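Local coordinates for maltose-binding protein MalE1 (Thermotoga maritima, PDB 6DTU) that binds maltotetraose and, as a solute-binding protein of the maltose-binding type, probably hands such sugars to a membrane transporter, at residues I42-L47 and W65-L69; E144-T150 and Q222-I227; D215-R219 and A235-I241. One frame throughout, in Å; residues are numbered along the deposited sequence.

Interaction 1. Residues I42-L47 and W65-L69; sequences IKSKFL and WVGEL. With GLC (alpha-D-glucopyranose), chain C.
The indole of Trp65 receives the aliphatic part of Lys43 on one face: Lys43 CB stands over the centre of the ring system, and Lys43 CD lies 4.0 Å from the centroid of the five-membered ring, 25° off its normal, a CH-pi contact. Ile42 comes in obliquely at the benzene end, its CG2 3.4 Å from Trp65 CH2. The Phe46 ring is met at its edge, near its plane, by Leu69 CD2, which Leu47 CD2 also touches at 3.8 Å.

Beyond the indole, Lys43 turns to a charge. Its chain bends at both chi3 and chi4 (68° and 67°), which carries the ammonium past the ring, and in a salt bridge of 2.7 Å NZ meets Glu68 OE1 on its syn side, somewhat out of the carboxylate plane. The ammonium itself is too distant from the five-membered ring for more than a weak cation-pi attraction. The other carboxylate oxygen, Glu68 OE2, rests 3.6 Å from Leu47 CD1, both residues being partly exposed.

Both Lys43 and Trp65 line the sugar pocket. Glucose O2 lies 3.6 Å from Lys43 CE and 3.5 Å from Trp65 NE1, while the indole N-H is spent on O3 of another glucose unit. The lysine stem thus probably helps to fix the indole, with Glu68 holding the lysine's end from behind the sugar-contacting residues.

The contact joins helix 39-49 to helix 66-71. Strand 58-62 backs the apolar side, with Ile59 touching Phe46, Trp65 and Leu69, and strand 4-9 adds Trp8 against Phe46.

Interaction 2. Residues E144-T150 and Q222-I227; sequences EVRGFIT and QAAMII
Arg146 and Ala223 pair as parallel neighbours where strand 146-149, at the margin of a four-stranded mixed sheet in this periplasmic binding protein fold, runs beside strand 223-228. The first half is regular: Arg146 N donates to Gln222 O at 2.8 Å, and Ala224 N to Arg146 O at 2.9 Å with an N-H...O angle of 164°. Both chains then turn a corner, at Gly147 and Ala224, and pairing slackens there; Met225 N to Gly147 O is a weak bond of 3.3 Å. A good bond returns where Ile149 N donates to Met225 O at 3.0 Å.

Packing is close on either side of this pair. On the side carrying Phe148 and Met225, CG of Phe148 stands opposite its backbone N (chi1 177°), and the ring reaches along the neighbouring strand until its edge meets Ile227, CZ lying 3.7 Å from Ile227 CD1. Leu130 of helix 127-140 touches both Phe148 and Met225. The other side is built from Ile149, whose CD1 lies 3.8 Å from Ala223 CB, and from Arg146, whose chain folds back so that its guanidinium lies with one face over Ile149 CG1. Arg146 NH2 donates to Phe148 O, tilted out of the guanidinium plane, and is also held by a salt bridge to Asp209 and by Ile204 O.

The end of the pair at Glu144 and Gln222 is looser: exposed Glu144 meets partly exposed Gln222 through little more than backbone O against CB. At the Thr150 end the main-chain bond from Ile227 N to Ile149 O is weak, but a side chain assists: Thr150 OG1 donates to Ile227 O at 3.0 Å, lying in the carbonyl plane on a lone pair, with a C=O...OG1 angle of 135°.

Interaction 3. Residues D215-R219 and A235-I241; sequences DSMFR and AYKDAGI
Tyr236 and Asp215 supply the direct hydrogen bond between the segments: Tyr236 OH donates to Asp215 OD1 at 2.6 Å, and OD1 accepts on its anti lone pair, the one pointing away from the other carboxylate oxygen. Asp215 turns its carboxylate toward the second helix by placing CG opposite the backbone N (chi1 -164°), and the carboxylate and phenol planes stand 59° apart. The hydroxyl is also bonded to Asn228 ND2, so two partners grip it.

The aromatic contact is edge-to-face. Phe218 directs its CD2 edge at the Tyr236 face, CD2 sitting 3.3 Å above the ring plane and over its centre; the ring centroids are 4.6 Å apart and the planes meet at 58°. Replacing Tyr236 by a phenylalanine would remove the hydroxyl and is likely to leave Asp215 OD1 and Asn228 ND2 without this shared mate.

Apolar contacts flank this pair. Arg219 CB meets the Tyr236 ring at its edge, 3.6 Å from CD1, and Arg219 CG lies 3.7 Å from Ala239 CB. Ile241 CG2 reaches Phe218 CE2 at 3.8 Å, while its CD1 rests against the backbone carbonyls of Phe218 and Arg219.

A water bridges the two helix ends: its oxygen lies 2.7 Å from Arg219 O, to which it donates. It also donates to Ala239 O, just past the end of helix 233-238. That helix finishes there in a Schellman motif whose Gly240 has positive phi, after which the chain brings Ile241 back over helix 211-219.

Strand 223-228 underlies the joint, with Ile226 touching both Phe218 and Tyr236; strand 112-116 adds Ile114 and Asn116 against Phe218, and strand 243-246 contributes Tyr243.

Interactions 2 and 3 share one side of the molecule, their centres 12 Å apart, and touch directly: Gln222 N probably bonds to Met217 O at 2.8 Å, and Ile226 CD1 packs 3.3 Å from Tyr236 OH. Strand 223-228 lies between helices 211-219 and 233-238 in sequence, so the two contacts interleave along the chain. Interaction 1 is on the opposite side of the chain's centre, about 32 Å from interaction 2 and about 30 Å from interaction 3, centre to centre, consistent with the two lobes of this family. It alone holds pocket residues, Trp65 coming within about 3 Å of glucose; the side chains of Asp215 and Thr150 remain about 7 and 9 Å from the sugar.

Interaction 1. Residues I42-L47 and W65-L69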
loop_
_atom_site.group_PDB
_atom_site.type_symbol
_atom_site.label_atom_id
_atom_site.label_comp_id
_atom_site.label_asym_id
_atom_site.label_seq_id
_atom_site.Cartn_x
_atom_site.Cartn_y
_atom_site.Cartn_z
ATOM N N ILE A 42 -9.932 -4.009 -7.206
ATOM C CA ILE A 42 -10.388 -5.195 -6.489
ATOM C C ILE A 42 -11.584 -4.877 -5.603
ATOM O O ILE A 42 -12.597 -5.593 -5.620
ATOM C CB ILE A 42 -9.239 -5.823 -5.677
ATOM C CG1 ILE A 42 -8.185 -6.412 -6.612
ATOM C CG2 ILE A 42 -9.773 -6.878 -4.704
ATOM C CD1 ILE A 42 -6.948 -6.940 -5.861
ATOM N N LYS A 43 -11.463 -3.843 -4.770
ATOM C CA LYS A 43 -12.532 -3.571 -3.808
ATOM C C LYS A 43 -13.807 -3.111 -4.496
ATOM O O LYS A 43 -14.914 -3.513 -4.104
ATOM C CB LYS A 43 -12.110 -2.557 -2.744
ATOM C CG LYS A 43 -13.261 -2.270 -1.792
ATOM C CD LYS A 43 -12.793 -1.761 -0.439
ATOM C CE LYS A 43 -12.184 -0.373 -0.532
ATOM N NZ LYS A 43 -13.176 0.677 -0.903
ATOM N N SER A 44 -13.674 -2.233 -5.486
ATOM C CA SER A 44 -14.852 -1.736 -6.192
ATOM C C SER A 44 -15.541 -2.849 -6.974
ATOM O O SER A 44 -16.777 -2.952 -6.945
ATOM C CB SER A 44 -14.470 -0.549 -7.086
ATOM O OG SER A 44 -13.372 -0.886 -7.923
ATOM N N LYS A 45 -14.759 -3.722 -7.625
ATOM C CA LYS A 45 -15.339 -4.883 -8.287
ATOM C C LYS A 45 -16.029 -5.794 -7.281
ATOM O O LYS A 45 -17.089 -6.360 -7.570
ATOM C CB LYS A 45 -14.260 -5.639 -9.061
ATOM C CG LYS A 45 -14.773 -6.740 -9.988
ATOM C CD LYS A 45 -13.627 -7.570 -10.552
ATOM C CE LYS A 45 -14.129 -8.627 -11.541
ATOM N NZ LYS A 45 -14.614 -8.037 -12.807
ATOM N N PHE A 46 -15.432 -5.960 -6.091
ATOM C CA PHE A 46 -16.014 -6.847 -5.092
ATOM C C PHE A 46 -17.302 -6.260 -4.520
ATOM O O PHE A 46 -18.283 -6.979 -4.316
ATOM C CB PHE A 46 -14.971 -7.106 -4.004
ATOM C CG PHE A 46 -15.353 -8.187 -3.055
ATOM C CD1 PHE A 46 -15.318 -9.516 -3.452
ATOM C CD2 PHE A 46 -15.719 -7.880 -1.750
ATOM C CE1 PHE A 46 -15.660 -10.522 -2.582
ATOM C CE2 PHE A 46 -16.069 -8.896 -0.881
ATOM C CZ PHE A 46 -16.028 -10.214 -1.301
ATOM N N LEU A 47 -17.322 -4.952 -4.280
ATOM C CA LEU A 47 -18.556 -4.314 -3.822
ATOM C C LEU A 47 -19.681 -4.530 -4.820
ATOM O O LEU A 47 -20.840 -4.706 -4.432
ATOM C CB LEU A 47 -18.313 -2.817 -3.615
ATOM C CG LEU A 47 -17.478 -2.437 -2.391
ATOM C CD1 LEU A 47 -16.986 -0.982 -2.509
ATOM C CD2 LEU A 47 -18.313 -2.602 -1.174
ATOM N N TRP A 65 -9.419 -1.775 3.708
ATOM C CA TRP A 65 -10.714 -2.204 3.193
ATOM C C TRP A 65 -11.598 -2.831 4.264
ATOM O O TRP A 65 -12.813 -2.920 4.059
ATOM C CB TRP A 65 -10.529 -3.279 2.130
ATOM C CG TRP A 65 -9.651 -2.958 0.972
ATOM C CD1 TRP A 65 -9.069 -1.755 0.668
ATOM C CD2 TRP A 65 -9.268 -3.871 -0.057
ATOM N NE1 TRP A 65 -8.351 -1.865 -0.507
ATOM C CE2 TRP A 65 -8.450 -3.157 -0.964
ATOM C CE3 TRP A 65 -9.533 -5.229 -0.299
ATOM C CZ2 TRP A 65 -7.902 -3.753 -2.114
ATOM C CZ3 TRP A 65 -8.972 -5.826 -1.437
ATOM C CH2 TRP A 65 -8.145 -5.095 -2.304
ATOM N N VAL A 66 -11.034 -3.252 5.402
ATOM C CA VAL A 66 -11.724 -4.207 6.275
ATOM C C VAL A 66 -13.026 -3.629 6.825
ATOM O O VAL A 66 -14.072 -4.285 6.790
ATOM C CB VAL A 66 -10.795 -4.701 7.401
ATOM C CG1 VAL A 66 -11.591 -5.448 8.443
ATOM C CG2 VAL A 66 -9.707 -5.581 6.855
ATOM N N GLY A 67 -12.976 -2.423 7.402
ATOM C CA GLY A 67 -14.174 -1.877 8.031
ATOM C C GLY A 67 -15.350 -1.735 7.081
ATOM O O GLY A 67 -16.467 -2.153 7.391
ATOM N N GLU A 68 -15.114 -1.153 5.902
ATOM C CA GLU A 68 -16.185 -1.024 4.919
ATOM C C GLU A 68 -16.755 -2.392 4.539
ATOM O O GLU A 68 -17.975 -2.578 4.500
ATOM C CB GLU A 68 -15.673 -0.275 3.691
ATOM C CG GLU A 68 -16.720 -0.116 2.593
ATOM C CD GLU A 68 -16.180 0.518 1.334
ATOM O OE1 GLU A 68 -14.943 0.595 1.159
ATOM O OE2 GLU A 68 -17.002 0.928 0.493
ATOM N N LEU A 69 -15.886 -3.360 4.228
ATOM C CA LEU A 69 -16.394 -4.657 3.805
ATOM C C LEU A 69 -17.089 -5.406 4.943
ATOM O O LEU A 69 -18.068 -6.119 4.700
ATOM C CB LEU A 69 -15.281 -5.478 3.166
ATOM C CG LEU A 69 -14.714 -4.868 1.889
ATOM C CD1 LEU A 69 -13.580 -5.731 1.360
ATOM C CD2 LEU A 69 -15.764 -4.644 0.798
HETATM C C1 GLC C . -9.167 2.865 -2.633
HETATM C C2 GLC C . -10.069 1.826 -3.169
HETATM C C3 GLC C . -10.144 1.899 -4.647
HETATM C C4 GLC C . -10.574 3.249 -5.129
HETATM C C5 GLC C . -9.568 4.335 -4.685
HETATM C C6 GLC C . -9.945 5.669 -5.059
HETATM O O2 GLC C . -9.546 0.487 -2.760
HETATM O O3 GLC C . -11.106 0.886 -5.082
HETATM O O4 GLC C . -10.658 3.231 -6.562
HETATM O O5 GLC C . -9.509 4.213 -3.146
HETATM O O6 GLC C . -11.190 5.978 -4.477
#

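Interaction 2. Residues E144-T150 and Q222-I227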
loop_
_atom_site.group_PDB
_atom_site.type_symbol
_atom_site.label_atom_id
_atom_site.label_comp_id
_atom_site.label_asym_id
_atom_site.label_seq_id
_atom_site.Cartn_x
_atom_site.Cartn_y
_atom_site.Cartn_z
ATOM N N GLU A 144 16.731 12.001 -20.751
ATOM C CA GLU A 144 16.606 10.556 -20.927
ATOM C C GLU A 144 16.504 9.800 -19.607
ATOM O O GLU A 144 16.109 8.629 -19.608
ATOM C CB GLU A 144 17.802 10.020 -21.721
ATOM C CG GLU A 144 18.248 10.919 -22.869
ATOM C CD GLU A 144 19.381 10.314 -23.686
ATOM O OE1 GLU A 144 19.542 9.075 -23.658
ATOM O OE2 GLU A 144 20.115 11.075 -24.351
ATOM N N VAL A 145 16.878 10.422 -18.491
ATOM C CA VAL A 145 16.751 9.826 -17.165
ATOM C C VAL A 145 16.080 10.851 -16.270
ATOM O O VAL A 145 16.543 11.992 -16.178
ATOM C CB VAL A 145 18.122 9.454 -16.566
ATOM C CG1 VAL A 145 17.956 8.747 -15.225
ATOM C CG2 VAL A 145 18.927 8.581 -17.533
ATOM N N ARG A 146 15.040 10.433 -15.555
ATOM C CA ARG A 146 14.364 11.321 -14.629
ATOM C C ARG A 146 15.092 11.265 -13.295
ATOM O O ARG A 146 15.414 10.180 -12.804
ATOM C CB ARG A 146 12.916 10.862 -14.438
ATOM C CG ARG A 146 11.928 11.355 -15.490
ATOM C CD ARG A 146 11.662 12.867 -15.343
ATOM N NE ARG A 146 11.036 13.151 -14.051
ATOM C CZ ARG A 146 9.733 13.079 -13.805
ATOM N NH1 ARG A 146 8.871 12.751 -14.763
ATOM N NH2 ARG A 146 9.284 13.344 -12.585
ATOM N N GLY A 147 15.368 12.438 -12.725
ATOM C CA GLY A 147 16.014 12.483 -11.423
ATOM C C GLY A 147 15.148 11.934 -10.305
ATOM O O GLY A 147 15.646 11.221 -9.429
ATOM N N PHE A 148 13.848 12.241 -10.326
ATOM C CA PHE A 148 12.943 11.827 -9.259
ATOM C C PHE A 148 11.532 11.687 -9.815
ATOM O O PHE A 148 11.079 12.537 -10.585
ATOM C CB PHE A 148 12.947 12.848 -8.114
ATOM C CG PHE A 148 11.984 12.523 -7.011
ATOM C CD1 PHE A 148 12.266 11.510 -6.099
ATOM C CD2 PHE A 148 10.767 13.194 -6.924
ATOM C CE1 PHE A 148 11.353 11.178 -5.100
ATOM C CE2 PHE A 148 9.852 12.880 -5.921
ATOM C CZ PHE A 148 10.153 11.865 -5.008
ATOM N N ILE A 149 10.850 10.604 -9.431
ATOM C CA ILE A 149 9.449 10.387 -9.783
ATOM C C ILE A 149 8.707 9.762 -8.608
ATOM O O ILE A 149 9.185 8.808 -7.987
ATOM C CB ILE A 149 9.249 9.485 -11.023
ATOM C CG1 ILE A 149 10.281 9.734 -12.117
ATOM C CG2 ILE A 149 7.840 9.685 -11.597
ATOM C CD1 ILE A 149 10.106 8.742 -13.266
ATOM N N THR A 150 7.495 10.246 -8.367
ATOM C CA THR A 150 6.497 9.469 -7.646
ATOM C C THR A 150 5.142 9.803 -8.251
ATOM O O THR A 150 5.047 10.593 -9.197
ATOM C CB THR A 150 6.578 9.654 -6.126
ATOM O OG1 THR A 150 5.745 8.668 -5.502
ATOM C CG2 THR A 150 6.083 11.048 -5.725
ATOM N N GLN A 222 15.518 4.234 -16.277
ATOM C CA GLN A 222 15.366 5.614 -16.709
ATOM C C GLN A 222 15.003 6.556 -15.567
ATOM O O GLN A 222 14.537 7.665 -15.829
ATOM C CB GLN A 222 14.349 5.726 -17.844
ATOM C CG GLN A 222 14.678 4.879 -19.065
ATOM C CD GLN A 222 13.563 4.906 -20.086
ATOM O OE1 GLN A 222 12.428 4.529 -19.791
ATOM N NE2 GLN A 222 13.872 5.368 -21.286
ATOM N N ALA A 223 15.128 6.120 -14.316
ATOM C CA ALA A 223 14.819 6.975 -13.178
ATOM C C ALA A 223 15.800 6.719 -12.039
ATOM O O ALA A 223 16.041 5.571 -11.647
ATOM C CB ALA A 223 13.359 6.856 -12.709
ATOM N N ALA A 224 16.349 7.798 -11.496
ATOM C CA ALA A 224 17.370 7.659 -10.471
ATOM C C ALA A 224 16.768 7.371 -9.099
ATOM O O ALA A 224 17.329 6.576 -8.337
ATOM C CB ALA A 224 18.237 8.910 -10.438
ATOM N N MET A 225 15.656 8.028 -8.755
ATOM C CA MET A 225 15.062 7.924 -7.430
ATOM C C MET A 225 13.552 7.958 -7.545
ATOM O O MET A 225 13.001 8.793 -8.271
ATOM C CB MET A 225 15.457 9.125 -6.570
ATOM C CG MET A 225 16.946 9.171 -6.266
ATOM S SD MET A 225 17.461 10.651 -5.356
ATOM C CE MET A 225 17.139 11.968 -6.530
ATOM N N ILE A 226 12.887 7.101 -6.767
ATOM C CA ILE A 226 11.436 7.110 -6.671
ATOM C C ILE A 226 11.001 6.933 -5.224
ATOM O O ILE A 226 11.786 6.560 -4.348
ATOM C CB ILE A 226 10.769 6.037 -7.553
ATOM C CG1 ILE A 226 11.169 4.638 -7.077
ATOM C CG2 ILE A 226 11.116 6.272 -9.025
ATOM C CD1 ILE A 226 10.476 3.539 -7.868
ATOM N N ILE A 227 9.731 7.229 -4.972
ATOM C CA ILE A 227 9.095 6.871 -3.709
ATOM C C ILE A 227 8.031 5.827 -4.003
ATOM O O ILE A 227 6.996 6.128 -4.607
ATOM C CB ILE A 227 8.522 8.082 -2.966
ATOM C CG1 ILE A 227 9.669 8.996 -2.534
ATOM C CG2 ILE A 227 7.786 7.598 -1.723
ATOM C CD1 ILE A 227 9.213 10.279 -1.832
#

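Interaction 3. Residues D215-R219 and A235-I241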
loop_
_atom_site.group_PDB
_atom_site.type_symbol
_atom_site.label_atom_id
_atom_site.label_comp_id
_atom_site.label_asym_id
_atom_site.label_seq_id
_atom_site.Cartn_x
_atom_site.Cartn_y
_atom_site.Cartn_z
ATOM N N ASP A 215 6.879 3.583 -11.966
ATOM C CA ASP A 215 7.272 2.188 -11.885
ATOM C C ASP A 215 8.019 1.757 -13.143
ATOM O O ASP A 215 9.088 1.142 -13.057
ATOM C CB ASP A 215 5.988 1.379 -11.711
ATOM C CG ASP A 215 6.228 -0.044 -11.219
ATOM O OD1 ASP A 215 7.120 -0.265 -10.385
ATOM O OD2 ASP A 215 5.473 -0.928 -11.636
ATOM N N SER A 216 7.468 2.082 -14.317
ATOM C CA SER A 216 8.066 1.667 -15.579
ATOM C C SER A 216 9.404 2.351 -15.838
ATOM O O SER A 216 10.358 1.704 -16.258
ATOM C CB SER A 216 7.105 1.896 -16.744
ATOM O OG SER A 216 6.825 3.260 -16.913
ATOM N N MET A 217 9.492 3.666 -15.626
ATOM C CA MET A 217 10.784 4.312 -15.840
ATOM C C MET A 217 11.848 3.760 -14.897
ATOM O O MET A 217 12.992 3.527 -15.304
ATOM C CB MET A 217 10.665 5.833 -15.751
ATOM C CG MET A 217 9.753 6.416 -16.811
ATOM S SD MET A 217 9.849 8.202 -16.900
ATOM C CE MET A 217 11.532 8.420 -17.487
ATOM N N PHE A 218 11.493 3.510 -13.637
ATOM C CA PHE A 218 12.506 2.972 -12.742
ATOM C C PHE A 218 12.916 1.570 -13.155
ATOM O O PHE A 218 14.111 1.269 -13.236
ATOM C CB PHE A 218 12.053 2.987 -11.285
ATOM C CG PHE A 218 13.178 2.722 -10.328
ATOM C CD1 PHE A 218 13.999 3.746 -9.898
ATOM C CD2 PHE A 218 13.440 1.430 -9.899
ATOM C CE1 PHE A 218 15.065 3.499 -9.030
ATOM C CE2 PHE A 218 14.494 1.170 -9.032
ATOM C CZ PHE A 218 15.307 2.216 -8.601
ATOM N N ARG A 219 11.950 0.724 -13.496
ATOM C CA ARG A 219 12.275 -0.642 -13.881
ATOM C C ARG A 219 13.136 -0.668 -15.136
ATOM O O ARG A 219 13.996 -1.546 -15.278
ATOM C CB ARG A 219 10.974 -1.399 -14.110
ATOM C CG ARG A 219 11.137 -2.877 -14.413
ATOM C CD ARG A 219 9.788 -3.498 -14.732
ATOM N NE ARG A 219 9.284 -2.974 -15.992
ATOM C CZ ARG A 219 8.146 -2.302 -16.160
ATOM N NH1 ARG A 219 7.323 -2.070 -15.147
ATOM N NH2 ARG A 219 7.829 -1.866 -17.373
ATOM N N ALA A 235 10.283 -6.865 -9.430
ATOM C CA ALA A 235 10.340 -6.541 -10.853
ATOM C C ALA A 235 11.591 -5.737 -11.182
ATOM O O ALA A 235 12.201 -5.924 -12.246
ATOM C CB ALA A 235 9.070 -5.790 -11.271
ATOM N N TYR A 236 12.012 -4.846 -10.282
ATOM C CA TYR A 236 13.227 -4.080 -10.546
ATOM C C TYR A 236 14.455 -4.982 -10.522
ATOM O O TYR A 236 15.369 -4.836 -11.345
ATOM C CB TYR A 236 13.383 -2.929 -9.542
ATOM C CG TYR A 236 12.246 -1.946 -9.456
ATOM C CD1 TYR A 236 11.372 -1.731 -10.524
ATOM C CD2 TYR A 236 12.042 -1.232 -8.291
ATOM C CE1 TYR A 236 10.324 -0.819 -10.412
ATOM C CE2 TYR A 236 11.006 -0.310 -8.171
ATOM C CZ TYR A 236 10.153 -0.116 -9.238
ATOM O OH TYR A 236 9.106 0.779 -9.100
ATOM N N LYS A 237 14.481 -5.927 -9.592
ATOM C CA LYS A 237 15.609 -6.842 -9.490
ATOM C C LYS A 237 15.687 -7.738 -10.721
ATOM O O LYS A 237 16.759 -7.889 -11.321
ATOM C CB LYS A 237 15.438 -7.657 -8.202
ATOM C CG LYS A 237 16.606 -8.559 -7.828
ATOM C CD LYS A 237 16.184 -9.467 -6.687
ATOM C CE LYS A 237 16.994 -9.209 -5.435
ATOM N NZ LYS A 237 18.385 -9.734 -5.567
ATOM N N ASP A 238 14.550 -8.275 -11.168
ATOM C CA ASP A 238 14.557 -9.130 -12.352
ATOM C C ASP A 238 14.956 -8.361 -13.604
ATOM O O ASP A 238 15.504 -8.940 -14.551
ATOM C CB ASP A 238 13.188 -9.789 -12.522
ATOM C CG ASP A 238 12.863 -10.783 -11.413
ATOM O OD1 ASP A 238 13.784 -11.194 -10.660
ATOM O OD2 ASP A 238 11.673 -11.158 -11.279
ATOM N N ALA A 239 14.693 -7.063 -13.634
ATOM C CA ALA A 239 15.089 -6.204 -14.745
ATOM C C ALA A 239 16.550 -5.804 -14.690
ATOM O O ALA A 239 17.009 -5.060 -15.569
ATOM C CB ALA A 239 14.249 -4.926 -14.739
ATOM N N GLY A 240 17.268 -6.199 -13.645
ATOM C CA GLY A 240 18.686 -5.923 -13.548
ATOM C C GLY A 240 19.057 -4.587 -12.944
ATOM O O GLY A 240 20.208 -4.154 -13.109
ATOM N N ILE A 241 18.135 -3.922 -12.245
ATOM C CA ILE A 241 18.442 -2.637 -11.618
ATOM C C ILE A 241 19.227 -2.880 -10.339
ATOM O O ILE A 241 18.828 -3.694 -9.497
ATOM C CB ILE A 241 17.148 -1.854 -11.319
ATOM C CG1 ILE A 241 16.337 -1.666 -12.591
ATOM C CG2 ILE A 241 17.466 -0.498 -10.659
ATOM C CD1 ILE A 241 17.060 -0.830 -13.634
HETATM O O HOH W 1 16.032 -2.520 -16.840
#